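Local atomic coordinates of putative cell surface protein, similar to internalin proteins (Listeria monocytogenes EGD-e, PDB entry 5KZS), a protein that is of unknown function but is a putative internalin-like, leucine-rich-repeat cell surface protein of Listeria, probably mediating protein-protein contacts. Residues A[277-282]-A[291-296]; A[228-233]-A[265-270]. All coordinates share one frame; numbering follows the deposited sequence.

Interaction 1: residues A[277-282]-A[291-296]; sequences PTVLGS and VVTTTN
Thr-293 meets Gly-281 among flat groups that are all peptide units, for no ring takes part between 277-282 and 291-296. The hydroxyl OG1 of Thr-293 hangs above the carbonyl plane of Val-291, 40° out of it, and donates to Val-291 O at 2.9 Å. The same OG1 accepts a weak, bent bond from Gly-281 N at 3.3 Å. One hydroxyl thus ties its own strand to the facing one, where a backbone carbonyl would act in regular antiparallel pairing. Beside it, Val-291 N gives a second weak bond to Gly-281 O at 3.1 Å. With no side chain on Gly-281, OG1 comes within 3.5 Å of Gly-281 CA. The torsion of Thr-293 (chi1 -70°) sets OG1 beside its backbone N and puts the methyl CG2 anti to that nitrogen, against Val-279. There CG2 lies 3.4 Å from Val-279 O and 4.0 Å from Val-279 CG1, the two side chains crossing at about a right angle. Further along, the other branch of Val-279, CG2, meets the methyl CG2 of Thr-295 at 4.1 Å. From Gly-281 to Val-279, polar links give way to methyl contacts while the strand directions diverge at 126°, well short of antiparallel. The segments belong to the hairpin of strands 279-283 and 289-296, in a sheet consistent with the immunoglobulin-like domain that follows the repeats in internalins. Strand 312-320 flanks the first arm, with backbone bonds from Leu-280 to Gln-319 and Ser-282 to Asn-317, and strand 301-304 flanks the second, where Thr-294 pairs with Thr-303. Val-279 also packs on Val-318 and Phe-320, and Thr-295 reaches Phe-266 of helix 263-270.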
loop_
_atom_site.group_PDB
_atom_site.type_symbol
_atom_site.label_atom_id
_atom_site.label_comp_id
_atom_site.label_asym_id
_atom_site.label_seq_id
_atom_site.Cartn_x
_atom_site.Cartn_y
_atom_site.Cartn_z
ATOM N N PRO A 277 -3.017 -28.462 -0.496
ATOM C CA PRO A 277 -1.659 -29.002 -0.715
ATOM C C PRO A 277 -1.277 -29.459 -2.131
ATOM O O PRO A 277 -0.081 -29.524 -2.425
ATOM C CB PRO A 277 -1.603 -30.200 0.244
ATOM C CG PRO A 277 -2.480 -29.792 1.375
ATOM C CD PRO A 277 -3.584 -28.948 0.781
ATOM N N THR A 278 -2.243 -29.754 -3.005
ATOM C CA THR A 278 -1.894 -30.443 -4.256
ATOM C C THR A 278 -1.180 -29.482 -5.210
ATOM O O THR A 278 -1.518 -28.305 -5.277
ATOM C CB THR A 278 -3.055 -31.212 -4.984
ATOM O OG1 THR A 278 -3.361 -30.593 -6.240
ATOM C CG2 THR A 278 -4.330 -31.389 -4.135
ATOM N N VAL A 279 -0.166 -30.012 -5.894
ATOM C CA VAL A 279 0.584 -29.312 -6.916
ATOM C C VAL A 279 0.367 -29.987 -8.270
ATOM O O VAL A 279 0.546 -31.196 -8.401
ATOM C CB VAL A 279 2.093 -29.321 -6.601
ATOM C CG1 VAL A 279 2.842 -28.442 -7.598
ATOM C CG2 VAL A 279 2.349 -28.869 -5.163
ATOM N N LEU A 280 0.027 -29.186 -9.271
ATOM C CA LEU A 280 -0.264 -29.654 -10.621
ATOM C C LEU A 280 0.766 -29.120 -11.625
ATOM O O LEU A 280 0.703 -27.970 -12.070
ATOM C CB LEU A 280 -1.658 -29.186 -11.028
ATOM C CG LEU A 280 -2.846 -29.798 -10.278
ATOM C CD1 LEU A 280 -4.087 -28.942 -10.474
ATOM C CD2 LEU A 280 -3.111 -31.221 -10.736
ATOM N N GLY A 281 1.712 -29.967 -11.990
ATOM C CA GLY A 281 2.645 -29.656 -13.064
ATOM C C GLY A 281 2.046 -29.945 -14.426
ATOM O O GLY A 281 1.409 -30.996 -14.624
ATOM N N SER A 282 2.273 -29.039 -15.376
ATOM C CA SER A 282 1.646 -29.136 -16.690
ATOM C C SER A 282 2.346 -28.271 -17.699
ATOM O O SER A 282 2.822 -27.204 -17.358
ATOM C CB SER A 282 0.186 -28.682 -16.597
ATOM O OG SER A 282 0.090 -27.426 -15.929
ATOM N N VAL A 291 0.995 -33.736 -16.005
ATOM C CA VAL A 291 2.158 -34.615 -15.864
ATOM C C VAL A 291 2.301 -34.951 -14.379
ATOM O O VAL A 291 2.026 -34.112 -13.534
ATOM C CB VAL A 291 3.408 -33.907 -16.456
ATOM C CG1 VAL A 291 4.676 -34.132 -15.632
ATOM C CG2 VAL A 291 3.619 -34.300 -17.918
ATOM N N VAL A 292 2.734 -36.168 -14.064
ATOM C CA VAL A 292 2.775 -36.626 -12.666
ATOM C C VAL A 292 3.735 -35.748 -11.873
ATOM O O VAL A 292 4.781 -35.343 -12.388
ATOM C CB VAL A 292 3.163 -38.124 -12.553
ATOM C CG1 VAL A 292 3.423 -38.529 -11.098
ATOM C CG2 VAL A 292 2.063 -38.996 -13.159
ATOM N N THR A 293 3.382 -35.444 -10.627
ATOM C CA THR A 293 4.059 -34.379 -9.903
ATOM C C THR A 293 4.165 -34.675 -8.410
ATOM O O THR A 293 3.166 -34.932 -7.766
ATOM C CB THR A 293 3.312 -33.060 -10.175
ATOM O OG1 THR A 293 3.532 -32.675 -11.543
ATOM C CG2 THR A 293 3.779 -31.943 -9.263
ATOM N N THR A 294 5.380 -34.601 -7.869
ATOM C CA THR A 294 5.662 -35.010 -6.482
ATOM C C THR A 294 6.534 -33.989 -5.777
ATOM O O THR A 294 7.239 -33.235 -6.430
ATOM C CB THR A 294 6.373 -36.381 -6.441
ATOM O OG1 THR A 294 7.428 -36.411 -7.419
ATOM C CG2 THR A 294 5.377 -37.506 -6.719
ATOM N N THR A 295 6.494 -33.992 -4.445
ATOM C CA THR A 295 7.204 -32.997 -3.642
ATOM C C THR A 295 8.147 -33.640 -2.637
ATOM O O THR A 295 7.722 -34.492 -1.866
ATOM C CB THR A 295 6.223 -32.049 -2.888
ATOM O OG1 THR A 295 5.671 -32.690 -1.724
ATOM C CG2 THR A 295 5.100 -31.573 -3.811
ATOM N N ASN A 296 9.414 -33.212 -2.647
ATOM C CA ASN A 296 10.377 -33.563 -1.596
ATOM C C ASN A 296 10.667 -32.374 -0.667
ATOM O O ASN A 296 11.270 -31.376 -1.074
ATOM C CB ASN A 296 11.688 -34.099 -2.186
ATOM C CG ASN A 296 12.561 -34.802 -1.135
ATOM O OD1 ASN A 296 12.708 -34.322 -0.003
ATOM N ND2 ASN A 296 13.142 -35.946 -1.507
#

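Interaction 2: residues A[228-233]-A[265-270]; sequences NELPSN and YFQLAE
Gln-267 grips Leu-230 with both ends of its carboxamide, and these two hydrogen bonds are the polar part of the contact. Leu-230 N points almost straight at Gln-267 OE1, 3.0 Å away with an angle of 177° at the hydrogen. In return Gln-267 NE2 donates to Leu-230 O at 2.9 Å by a more bent path, tilted 24° from the amide plane. The glutamine chain is extended beyond CG (chi2 174°), which carries the amide from the helix across to the loop. Two bonds to one residue fix the rotation of the amide and satisfy the NH and CO of Leu-230, which lies in extended conformation, much as a neighbouring strand would. Gln-267 is itself buried, so the pairing also satisfies polar atoms kept from solvent. By van der Waals contact, OE1 rests 3.6 Å from Glu-229 CA and 3.7 Å from Leu-230 CB. Apolar contact continues on the helix side: Leu-230 CD1 touches Leu-268 CD2 at 3.9 Å, the leucines crossing at about a right angle, and lies 4.1 Å from Gln-267 CB. Leu-230 also packs on Ile-264, Leu-235, Ile-238 and Ile-240, while a backbone bond joins Asn-228 to Ile-264. The loop 228-233, with its Leu-Pro pair, follows short strand 226-227 and leads to 238-239, the last strand of the repeat sheet. This is the leucine-rich-repeat solenoid of internalins at its C-terminal end; helix 263-270 packs there against Leu-230, consistent with covering the end of the repeat core.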
loop_
_atom_site.group_PDB
_atom_site.type_symbol
_atom_site.label_atom_id
_atom_site.label_comp_id
_atom_site.label_asym_id
_atom_site.label_seq_id
_atom_site.Cartn_x
_atom_site.Cartn_y
_atom_site.Cartn_z
ATOM N N ASN A 228 9.883 -16.322 -5.100
ATOM C CA ASN A 228 10.242 -17.734 -5.104
ATOM C C ASN A 228 10.525 -18.226 -3.694
ATOM O O ASN A 228 10.515 -19.418 -3.436
ATOM C CB ASN A 228 11.467 -17.974 -5.979
ATOM C CG ASN A 228 11.193 -17.714 -7.439
ATOM O OD1 ASN A 228 11.139 -16.572 -7.855
ATOM N ND2 ASN A 228 11.013 -18.772 -8.222
ATOM N N GLU A 229 10.771 -17.306 -2.778
ATOM C CA GLU A 229 11.193 -17.670 -1.444
ATOM C C GLU A 229 10.837 -16.530 -0.507
ATOM O O GLU A 229 11.003 -15.358 -0.847
ATOM C CB GLU A 229 12.708 -17.965 -1.439
ATOM C CG GLU A 229 13.445 -17.673 -0.130
ATOM C CD GLU A 229 14.781 -18.383 -0.035
ATOM O OE1 GLU A 229 14.920 -19.227 0.878
ATOM O OE2 GLU A 229 15.688 -18.112 -0.867
ATOM N N LEU A 230 10.373 -16.910 0.676
ATOM C CA LEU A 230 9.895 -15.989 1.679
ATOM C C LEU A 230 10.951 -15.688 2.745
ATOM O O LEU A 230 11.704 -16.569 3.130
ATOM C CB LEU A 230 8.658 -16.578 2.361
ATOM C CG LEU A 230 7.486 -17.047 1.480
ATOM C CD1 LEU A 230 6.361 -17.561 2.362
ATOM C CD2 LEU A 230 6.973 -15.965 0.536
ATOM N N PRO A 231 10.974 -14.446 3.259
ATOM C CA PRO A 231 11.925 -14.070 4.311
ATOM C C PRO A 231 11.688 -14.820 5.630
ATOM O O PRO A 231 10.683 -14.583 6.320
ATOM C CB PRO A 231 11.667 -12.576 4.489
ATOM C CG PRO A 231 10.238 -12.396 4.093
ATOM C CD PRO A 231 10.033 -13.352 2.958
ATOM N N SER A 232 12.632 -15.705 5.959
ATOM C CA SER A 232 12.550 -16.614 7.117
ATOM C C SER A 232 12.301 -15.966 8.499
ATOM O O SER A 232 11.708 -16.607 9.370
ATOM C CB SER A 232 13.833 -17.436 7.204
ATOM O OG SER A 232 14.943 -16.583 7.409
ATOM N N ASN A 233 12.758 -14.724 8.699
ATOM C CA ASN A 233 12.619 -14.036 10.007
ATOM C C ASN A 233 11.182 -13.643 10.374
ATOM O O ASN A 233 10.887 -13.400 11.545
ATOM C CB ASN A 233 13.499 -12.774 10.074
ATOM C CG ASN A 233 14.976 -13.078 10.019
ATOM O OD1 ASN A 233 15.405 -14.206 10.255
ATOM N ND2 ASN A 233 15.765 -12.067 9.699
ATOM N N TYR A 265 6.604 -22.869 -1.626
ATOM C CA TYR A 265 5.633 -23.934 -1.393
ATOM C C TYR A 265 5.753 -24.514 0.021
ATOM O O TYR A 265 4.754 -24.601 0.759
ATOM C CB TYR A 265 5.747 -25.053 -2.437
ATOM C CG TYR A 265 4.804 -26.215 -2.148
ATOM C CD1 TYR A 265 3.479 -26.201 -2.592
ATOM C CD2 TYR A 265 5.228 -27.310 -1.392
ATOM C CE1 TYR A 265 2.610 -27.254 -2.304
ATOM C CE2 TYR A 265 4.371 -28.364 -1.096
ATOM C CZ TYR A 265 3.065 -28.339 -1.554
ATOM O OH TYR A 265 2.232 -29.392 -1.248
ATOM N N PHE A 266 6.972 -24.881 0.397
ATOM C CA PHE A 266 7.209 -25.654 1.629
ATOM C C PHE A 266 7.227 -24.741 2.830
ATOM O O PHE A 266 6.941 -25.165 3.953
ATOM C CB PHE A 266 8.516 -26.434 1.544
ATOM C CG PHE A 266 8.545 -27.419 0.417
ATOM C CD1 PHE A 266 8.925 -27.023 -0.866
ATOM C CD2 PHE A 266 8.162 -28.734 0.623
ATOM C CE1 PHE A 266 8.939 -27.923 -1.913
ATOM C CE2 PHE A 266 8.173 -29.641 -0.425
ATOM C CZ PHE A 266 8.569 -29.238 -1.693
ATOM N N GLN A 267 7.598 -23.491 2.582
ATOM C CA GLN A 267 7.470 -22.446 3.571
ATOM C C GLN A 267 5.995 -22.209 3.912
ATOM O O GLN A 267 5.616 -22.209 5.092
ATOM C CB GLN A 267 8.152 -21.178 3.065
ATOM C CG GLN A 267 9.659 -21.277 3.142
ATOM C CD GLN A 267 10.363 -20.090 2.517
ATOM O OE1 GLN A 267 10.207 -19.804 1.325
ATOM N NE2 GLN A 267 11.156 -19.393 3.318
ATOM N N LEU A 268 5.166 -22.038 2.882
ATOM C CA LEU A 268 3.713 -21.857 3.081
ATOM C C LEU A 268 3.093 -23.072 3.752
ATOM O O LEU A 268 2.279 -22.931 4.666
ATOM C CB LEU A 268 2.996 -21.595 1.755
ATOM C CG LEU A 268 3.241 -20.222 1.129
ATOM C CD1 LEU A 268 2.559 -20.130 -0.234
ATOM C CD2 LEU A 268 2.795 -19.100 2.059
ATOM N N ALA A 269 3.506 -24.256 3.290
ATOM C CA ALA A 269 3.064 -25.527 3.865
ATOM C C ALA A 269 3.378 -25.571 5.354
ATOM O O ALA A 269 2.501 -25.855 6.165
ATOM C CB ALA A 269 3.734 -26.694 3.148
ATOM N N GLU A 270 4.628 -25.263 5.693
ATOM C CA GLU A 270 5.111 -25.253 7.084
ATOM C C GLU A 270 4.265 -24.377 8.001
ATOM O O GLU A 270 4.043 -24.719 9.161
ATOM C CB GLU A 270 6.584 -24.803 7.122
ATOM C CG GLU A 270 7.081 -24.216 8.444
ATOM C CD GLU A 270 8.574 -23.939 8.431
ATOM O OE1 GLU A 270 9.185 -23.958 7.332
ATOM O OE2 GLU A 270 9.126 -23.695 9.529
#

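Overall arrangement
Interaction 2 comes first along the chain and interaction 1 follows, their centres about 17 Å apart on the same side of the chain's centre. Helix 263-270 supplies one half of interaction 2 and runs on through a short loop into strand 279-283 of interaction 1. Its two aromatic residues face the hairpin: the Tyr-265 hydroxyl probably bonds to Pro-277 O and its ring packs on Val-279, while Phe-266 lies against Thr-295 and Asn-296. Gln-267 and Leu-268 hold the repeat loop 228-233. The helix is thus shared between the last leucine-rich repeats and the C-terminal mixed sheet, joining the two parts of this elongated protein.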